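Local coordinates for protein tetraacyldisaccharide 4'-kinase (Aquifex aeolicus, PDB 4EHX) that probably transfers the gamma-phosphate of ATP to the 4'-position of a tetraacyldisaccharide 1-phosphate, yielding lipid IVA in lipid A biosynthesis, at residues A231-L235 with Y264-T268; D99-L103 with K280-Q286. All coordinates share one frame; numbering follows the deposited sequence.

Contact 1: A231-L235 with Y264-T268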
ATOM      1  N   ALA A 231     -12.010 -17.645  11.393  1.00 37.60           N
ATOM      2  CA  ALA A 231     -11.445 -16.691  10.447  1.00 39.91           C
ATOM      3  C   ALA A 231     -12.456 -16.327   9.371  1.00 44.70           C
ATOM      4  O   ALA A 231     -13.341 -17.122   9.030  1.00 42.02           O
ATOM      5  CB  ALA A 231     -10.176 -17.248   9.817  1.00 45.33           C
ATOM      6  N   PHE A 232     -12.317 -15.119   8.833  1.00 40.66           N
ATOM      7  CA  PHE A 232     -13.210 -14.649   7.788  1.00 39.94           C
ATOM      8  C   PHE A 232     -12.589 -13.541   6.942  1.00 40.34           C
ATOM      9  O   PHE A 232     -11.684 -12.826   7.381  1.00 37.18           O
ATOM     10  CB  PHE A 232     -14.569 -14.231   8.359  1.00 41.37           C
ATOM     11  CG  PHE A 232     -14.529 -12.998   9.225  1.00 36.70           C
ATOM     12  CD1 PHE A 232     -14.624 -11.733   8.659  1.00 38.30           C
ATOM     13  CD2 PHE A 232     -14.433 -13.106  10.605  1.00 35.78           C
ATOM     14  CE1 PHE A 232     -14.601 -10.599   9.447  1.00 34.91           C
ATOM     15  CE2 PHE A 232     -14.410 -11.970  11.406  1.00 33.80           C
ATOM     16  CZ  PHE A 232     -14.497 -10.718  10.826  1.00 34.03           C
ATOM     17  N   SER A 233     -13.070 -13.421   5.714  1.00 39.43           N
ATOM     18  CA  SER A 233     -12.505 -12.473   4.772  1.00 52.86           C
ATOM     19  C   SER A 233     -13.608 -11.843   3.941  1.00 61.92           C
ATOM     20  O   SER A 233     -14.555 -12.517   3.529  1.00 54.99           O
ATOM     21  CB  SER A 233     -11.487 -13.162   3.864  1.00 61.82           C
ATOM     22  OG  SER A 233     -10.786 -12.206   3.090  1.00 73.85           O
ATOM     23  N   GLY A 234     -13.478 -10.542   3.707  1.00 81.72           N
ATOM     24  CA  GLY A 234     -14.484  -9.780   2.997  1.00 98.38           C
ATOM     25  C   GLY A 234     -14.118  -9.529   1.551  1.00113.28           C
ATOM     26  O   GLY A 234     -14.390  -8.456   1.016  1.00119.26           O
ATOM     27  N   LEU A 235     -13.477 -10.514   0.931  1.00122.16           N
ATOM     28  CA  LEU A 235     -13.317 -10.552  -0.522  1.00130.92           C
ATOM     29  C   LEU A 235     -12.582 -11.818  -0.966  1.00132.50           C
ATOM     30  O   LEU A 235     -12.628 -12.841  -0.283  1.00133.58           O
ATOM     31  CB  LEU A 235     -12.645  -9.283  -1.078  1.00130.50           C
ATOM     32  CG  LEU A 235     -11.225  -8.881  -0.678  1.00125.37           C
ATOM     33  CD1 LEU A 235     -10.194  -9.669  -1.455  1.00123.23           C
ATOM     34  CD2 LEU A 235     -11.021  -7.372  -0.841  1.00121.43           C
ATOM     35  N   TYR A 264     -20.019  -4.954   6.612  1.00 85.99           N
ATOM     36  CA  TYR A 264     -20.204  -5.568   7.927  1.00 75.15           C
ATOM     37  C   TYR A 264     -21.274  -4.886   8.769  1.00 83.58           C
ATOM     38  O   TYR A 264     -21.086  -4.645   9.961  1.00 79.76           O
ATOM     39  CB  TYR A 264     -18.873  -5.655   8.681  1.00 66.70           C
ATOM     40  CG  TYR A 264     -17.920  -6.616   8.020  1.00 64.27           C
ATOM     41  CD1 TYR A 264     -17.935  -7.969   8.344  1.00 61.05           C
ATOM     42  CD2 TYR A 264     -17.030  -6.182   7.042  1.00 64.20           C
ATOM     43  CE1 TYR A 264     -17.079  -8.860   7.725  1.00 65.47           C
ATOM     44  CE2 TYR A 264     -16.170  -7.064   6.419  1.00 62.30           C
ATOM     45  CZ  TYR A 264     -16.199  -8.401   6.765  1.00 63.08           C
ATOM     46  OH  TYR A 264     -15.347  -9.286   6.151  1.00 65.24           O
ATOM     47  N   SER A 265     -22.403  -4.588   8.135  1.00 95.16           N
ATOM     48  CA  SER A 265     -23.546  -4.017   8.831  1.00101.76           C
ATOM     49  C   SER A 265     -24.304  -5.108   9.579  1.00 99.97           C
ATOM     50  O   SER A 265     -24.940  -4.845  10.598  1.00 98.44           O
ATOM     51  CB  SER A 265     -24.469  -3.293   7.846  1.00106.30           C
ATOM     52  OG  SER A 265     -24.774  -4.109   6.727  1.00109.82           O
ATOM     53  N   ASP A 266     -24.215  -6.337   9.072  1.00100.28           N
ATOM     54  CA  ASP A 266     -24.924  -7.470   9.662  1.00 95.96           C
ATOM     55  C   ASP A 266     -24.007  -8.457  10.385  1.00 81.79           C
ATOM     56  O   ASP A 266     -24.433  -9.562  10.726  1.00 81.25           O
ATOM     57  CB  ASP A 266     -25.733  -8.215   8.594  1.00105.27           C
ATOM     58  CG  ASP A 266     -27.088  -7.580   8.333  1.00115.23           C
ATOM     59  OD1 ASP A 266     -27.200  -6.340   8.425  1.00115.91           O
ATOM     60  OD2 ASP A 266     -28.045  -8.326   8.035  1.00122.01           O
ATOM     61  N   PHE A 267     -22.756  -8.071  10.620  1.00 68.68           N
ATOM     62  CA  PHE A 267     -21.813  -8.960  11.303  1.00 64.65           C
ATOM     63  C   PHE A 267     -22.135  -9.104  12.797  1.00 61.51           C
ATOM     64  O   PHE A 267     -22.244  -8.106  13.519  1.00 51.84           O
ATOM     65  CB  PHE A 267     -20.367  -8.500  11.105  1.00 67.49           C
ATOM     66  CG  PHE A 267     -19.355  -9.473  11.631  1.00 65.62           C
ATOM     67  CD1 PHE A 267     -19.192 -10.712  11.031  1.00 61.98           C
ATOM     68  CD2 PHE A 267     -18.578  -9.159  12.732  1.00 63.45           C
ATOM     69  CE1 PHE A 267     -18.276 -11.616  11.517  1.00 61.77           C
ATOM     70  CE2 PHE A 267     -17.652 -10.060  13.220  1.00 62.97           C
ATOM     71  CZ  PHE A 267     -17.502 -11.291  12.611  1.00 59.36           C
ATOM     72  N   THR A 268     -22.290 -10.350  13.248  1.00 54.04           N
ATOM     73  CA  THR A 268     -22.676 -10.633  14.630  1.00 44.09           C
ATOM     74  C   THR A 268     -21.794 -11.716  15.251  1.00 37.85           C
ATOM     75  O   THR A 268     -22.103 -12.899  15.180  1.00 43.64           O
ATOM     76  CB  THR A 268     -24.146 -11.055  14.726  1.00 49.78           C
ATOM     77  OG1 THR A 268     -24.966 -10.115  14.016  1.00 51.08           O
ATOM     78  CG2 THR A 268     -24.577 -11.101  16.167  1.00 56.77           C
TER
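Phe232, on strand 229-233, forms an aromatic cluster with Tyr264 and Phe267 from the loop that leads to strand 275-277. Its CB points toward the loop, and chi1 68° sets CG between the backbone N and the carbonyl carbon, where the ring reaches both aromatics. The Phe267 side chain comes from the opposite direction and lays CE1 over one face of the Phe232 ring, offset toward the rim; Phe267 CZ is 3.4 Å from Phe232 CE2. The two planes meet obliquely, with centroids 4.7 Å apart. Tyr264 approaches at a slant, CE1 to Phe232 CE1 3.5 Å, and its OH lies in the Phe232 ring plane at the edge. Replacing Phe232 by an alanine removes the ring that both loop aromatics rest against, which would probably open a gap beside them and leave both freer to shift. Further along, Ser233 points away from the loop, and its side chain touches Phe241 of helix 237-248. Gly234 brings its backbone up to the phenol: a CB here would clash with the hydroxyl. That hydroxyl is hydrogen-bonded to Asp281, whose other carboxylate oxygen takes the Gly234 N-H; the tyrosine oxygen itself rests against Gly234 CA at 3.3 Å.

Contact 2: D99-L103 with K280-Q286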
ATOM      1  N   ASP A  99     -11.803   3.364   1.530  1.00 47.30           N
ATOM      2  CA  ASP A  99     -11.178   2.304   2.317  1.00 44.32           C
ATOM      3  C   ASP A  99      -9.656   2.396   2.373  1.00 38.80           C
ATOM      4  O   ASP A  99      -9.054   2.077   3.398  1.00 36.89           O
ATOM      5  CB  ASP A  99     -11.593   0.926   1.796  1.00 56.34           C
ATOM      6  CG  ASP A  99     -12.972   0.507   2.277  1.00 64.14           C
ATOM      7  OD1 ASP A  99     -13.742   1.374   2.750  1.00 61.77           O
ATOM      8  OD2 ASP A  99     -13.286  -0.696   2.173  1.00 66.70           O
ATOM      9  N   GLU A 100      -9.036   2.830   1.279  1.00 41.66           N
ATOM     10  CA  GLU A 100      -7.572   2.831   1.172  1.00 43.99           C
ATOM     11  C   GLU A 100      -6.862   3.886   2.037  1.00 31.84           C
ATOM     12  O   GLU A 100      -5.939   3.559   2.800  1.00 26.38           O
ATOM     13  CB  GLU A 100      -7.134   2.992  -0.295  1.00 53.31           C
ATOM     14  CG  GLU A 100      -7.978   2.213  -1.308  1.00 69.14           C
ATOM     15  CD  GLU A 100      -9.326   2.869  -1.613  1.00 79.92           C
ATOM     16  OE1 GLU A 100      -9.347   4.036  -2.067  1.00 81.13           O
ATOM     17  OE2 GLU A 100     -10.369   2.213  -1.402  1.00 83.62           O
ATOM     18  N   PRO A 101      -7.244   5.165   1.885  1.00 28.76           N
ATOM     19  CA  PRO A 101      -6.610   6.162   2.760  1.00 29.14           C
ATOM     20  C   PRO A 101      -6.964   5.909   4.230  1.00 27.78           C
ATOM     21  O   PRO A 101      -6.133   6.155   5.100  1.00 27.43           O
ATOM     22  CB  PRO A 101      -7.222   7.489   2.284  1.00 31.30           C
ATOM     23  CG  PRO A 101      -7.666   7.220   0.864  1.00 36.26           C
ATOM     24  CD  PRO A 101      -8.159   5.789   0.909  1.00 35.93           C
ATOM     25  N   TYR A 102      -8.183   5.446   4.499  1.00 28.67           N
ATOM     26  CA  TYR A 102      -8.588   5.205   5.884  1.00 32.67           C
ATOM     27  C   TYR A 102      -7.731   4.101   6.502  1.00 30.00           C
ATOM     28  O   TYR A 102      -7.206   4.247   7.608  1.00 26.65           O
ATOM     29  CB  TYR A 102     -10.083   4.869   6.000  1.00 28.19           C
ATOM     30  CG  TYR A 102     -10.550   4.754   7.446  1.00 30.60           C
ATOM     31  CD1 TYR A 102     -10.368   3.576   8.168  1.00 33.59           C
ATOM     32  CD2 TYR A 102     -11.146   5.837   8.096  1.00 28.11           C
ATOM     33  CE1 TYR A 102     -10.787   3.475   9.498  1.00 36.12           C
ATOM     34  CE2 TYR A 102     -11.560   5.748   9.422  1.00 34.62           C
ATOM     35  CZ  TYR A 102     -11.380   4.563  10.113  1.00 40.98           C
ATOM     36  OH  TYR A 102     -11.786   4.472  11.422  1.00 39.88           O
ATOM     37  N   LEU A 103      -7.581   2.992   5.786  1.00 30.51           N
ATOM     38  CA  LEU A 103      -6.726   1.916   6.268  1.00 31.50           C
ATOM     39  C   LEU A 103      -5.293   2.400   6.491  1.00 30.90           C
ATOM     40  O   LEU A 103      -4.680   2.120   7.526  1.00 26.93           O
ATOM     41  CB  LEU A 103      -6.750   0.733   5.296  1.00 36.75           C
ATOM     42  CG  LEU A 103      -5.787  -0.418   5.608  1.00 38.69           C
ATOM     43  CD1 LEU A 103      -5.983  -0.962   7.033  1.00 35.67           C
ATOM     44  CD2 LEU A 103      -5.940  -1.532   4.564  1.00 39.35           C
ATOM     45  N   LYS A 280      -8.169  -4.819   5.960  1.00 29.74           N
ATOM     46  CA  LYS A 280      -9.207  -4.120   5.208  1.00 37.14           C
ATOM     47  C   LYS A 280     -10.601  -4.410   5.760  1.00 38.28           C
ATOM     48  O   LYS A 280     -11.488  -3.558   5.708  1.00 40.48           O
ATOM     49  CB  LYS A 280      -9.155  -4.474   3.721  1.00 49.86           C
ATOM     50  CG  LYS A 280     -10.222  -3.758   2.899  1.00 69.97           C
ATOM     51  CD  LYS A 280     -10.188  -4.147   1.430  1.00 84.51           C
ATOM     52  CE  LYS A 280     -11.295  -3.438   0.656  1.00 90.90           C
ATOM     53  NZ  LYS A 280     -11.335  -3.846  -0.777  1.00 97.36           N
ATOM     54  N   ASP A 281     -10.802  -5.623   6.265  1.00 29.93           N
ATOM     55  CA  ASP A 281     -12.065  -5.961   6.923  1.00 32.22           C
ATOM     56  C   ASP A 281     -12.119  -5.370   8.329  1.00 35.84           C
ATOM     57  O   ASP A 281     -13.154  -4.879   8.788  1.00 35.94           O
ATOM     58  CB  ASP A 281     -12.229  -7.477   7.008  1.00 39.41           C
ATOM     59  CG  ASP A 281     -12.467  -8.111   5.659  1.00 50.56           C
ATOM     60  OD1 ASP A 281     -13.558  -7.892   5.095  1.00 55.08           O
ATOM     61  OD2 ASP A 281     -11.573  -8.833   5.173  1.00 45.36           O
ATOM     62  N   LEU A 282     -10.981  -5.412   9.006  1.00 30.35           N
ATOM     63  CA  LEU A 282     -10.918  -5.023  10.406  1.00 32.95           C
ATOM     64  C   LEU A 282     -11.341  -3.571  10.621  1.00 33.07           C
ATOM     65  O   LEU A 282     -11.859  -3.234  11.678  1.00 33.72           O
ATOM     66  CB  LEU A 282      -9.509  -5.270  10.949  1.00 28.07           C
ATOM     67  CG  LEU A 282      -9.252  -5.032  12.437  1.00 34.27           C
ATOM     68  CD1 LEU A 282     -10.089  -5.984  13.327  1.00 33.57           C
ATOM     69  CD2 LEU A 282      -7.768  -5.184  12.713  1.00 31.55           C
ATOM     70  N   ILE A 283     -11.127  -2.708   9.626  1.00 30.72           N
ATOM     71  CA  ILE A 283     -11.443  -1.290   9.808  1.00 35.34           C
ATOM     72  C   ILE A 283     -12.940  -1.077  10.031  1.00 46.11           C
ATOM     73  O   ILE A 283     -13.346  -0.053  10.573  1.00 41.73           O
ATOM     74  CB  ILE A 283     -10.949  -0.390   8.643  1.00 41.87           C
ATOM     75  CG1 ILE A 283     -11.519  -0.857   7.307  1.00 38.98           C
ATOM     76  CG2 ILE A 283      -9.433  -0.351   8.595  1.00 37.22           C
ATOM     77  CD1 ILE A 283     -11.150   0.049   6.136  1.00 46.10           C
ATOM     78  N   LYS A 284     -13.748  -2.059   9.640  1.00 41.28           N
ATOM     79  CA  LYS A 284     -15.199  -1.940   9.737  1.00 42.06           C
ATOM     80  C   LYS A 284     -15.733  -2.587  11.005  1.00 40.88           C
ATOM     81  O   LYS A 284     -16.939  -2.600  11.246  1.00 47.07           O
ATOM     82  CB  LYS A 284     -15.868  -2.559   8.505  1.00 40.88           C
ATOM     83  CG  LYS A 284     -15.507  -1.865   7.203  1.00 48.13           C
ATOM     84  CD  LYS A 284     -15.229  -2.873   6.103  1.00 59.76           C
ATOM     85  CE  LYS A 284     -14.741  -2.189   4.836  1.00 70.70           C
ATOM     86  NZ  LYS A 284     -15.760  -1.252   4.298  1.00 73.05           N
ATOM     87  N   LEU A 285     -14.825  -3.117  11.819  1.00 35.12           N
ATOM     88  CA  LEU A 285     -15.200  -3.865  13.012  1.00 34.19           C
ATOM     89  C   LEU A 285     -14.509  -3.337  14.263  1.00 37.78           C
ATOM     90  O   LEU A 285     -14.267  -4.084  15.216  1.00 41.74           O
ATOM     91  CB  LEU A 285     -14.874  -5.345  12.830  1.00 33.63           C
ATOM     92  CG  LEU A 285     -15.657  -6.043  11.721  1.00 42.65           C
ATOM     93  CD1 LEU A 285     -15.046  -7.396  11.412  1.00 50.14           C
ATOM     94  CD2 LEU A 285     -17.117  -6.183  12.143  1.00 37.03           C
ATOM     95  N   GLN A 286     -14.189  -2.051  14.274  1.00 37.74           N
ATOM     96  CA  GLN A 286     -13.503  -1.493  15.434  1.00 39.55           C
ATOM     97  C   GLN A 286     -14.417  -1.519  16.648  1.00 42.93           C
ATOM     98  O   GLN A 286     -15.623  -1.291  16.538  1.00 42.02           O
ATOM     99  CB  GLN A 286     -13.019  -0.072  15.139  1.00 39.71           C
ATOM    100  CG  GLN A 286     -12.082  -0.026  13.934  1.00 51.44           C
ATOM    101  CD  GLN A 286     -11.668   1.381  13.571  1.00 49.03           C
ATOM    102  OE1 GLN A 286     -11.285   2.169  14.436  1.00 50.82           O
ATOM    103  NE2 GLN A 286     -11.750   1.707  12.288  1.00 34.51           N
TER
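Leu103, in helix 99-107, and Lys280, in helix 279-282, make the closest backbone approach, their CA atoms 6.6 Å apart, and a type I beta turn from Leu282 to Leu285 carries segment 280-286 past Tyr102. Ile283 is the apolar centre. Its CG2 meets Leu103 CD1 at 3.8 Å, the two side chains crossing at about a right angle, while its CB lies 4.0 Å from Tyr102 CE1 as these side chains slide past each other in opposite directions. With CG anti to the backbone N (chi1 -174°), Tyr102 extends beyond Ile283 and presents its hydroxyl to Gln286. Gln286 NE2 sits at the ring edge, in its plane, and donates to Tyr102 OH over 2.9 Å at an N-H...O angle of 157°. The same nitrogen also donates to Ile283 O at 2.9 Å; two bonds thus grip NE2, and OE1 is held by Lys106 of helix 99-107, so the amide is fixed at both ends. Asp99 OD2 and Lys284 NZ, 3.3 Å apart, form a salt bridge whose hydrogen bond is weak. Lys280 runs out fully extended, placing CE 3.7 Å from Asp99 OD2, although its ammonium remains farther off; its positive charge may still stabilise the carboxylate. The contact joins the start of helix 99-107 to helix 279-282 and the turn that follows it. The Leu103 side chain lies about 5 Å from that of Thr52, predicted to bind ATP, so helix 279-282, whose Leu282 packs on strand 291-300, is brought up to the probable nucleotide side of this P-loop kinase, with Trp94 of helix 94-97 edge-to-face with Tyr102.

Overall arrangement
The centres of contact 1 and contact 2 are 12 Å apart, and 280-286 belongs to both surroundings. Every touching residue of contact 1 is buried, and its chemistry across the segments is aromatic and apolar, without a hydrogen bond. Contact 2 is only partly buried, yet the area it covers is larger, 368 against 193 Å²; it mixes apolar packing with charged and amide groups, and is the one that comes near the predicted ATP site. Asp281 and Leu285 link the two: Asp281, from 280-286, is hydrogen-bonded to Tyr264 and Gly234 of contact 1, and Leu285 packs on Phe232 and Phe267, while Ile283 between them faces helix 99-107.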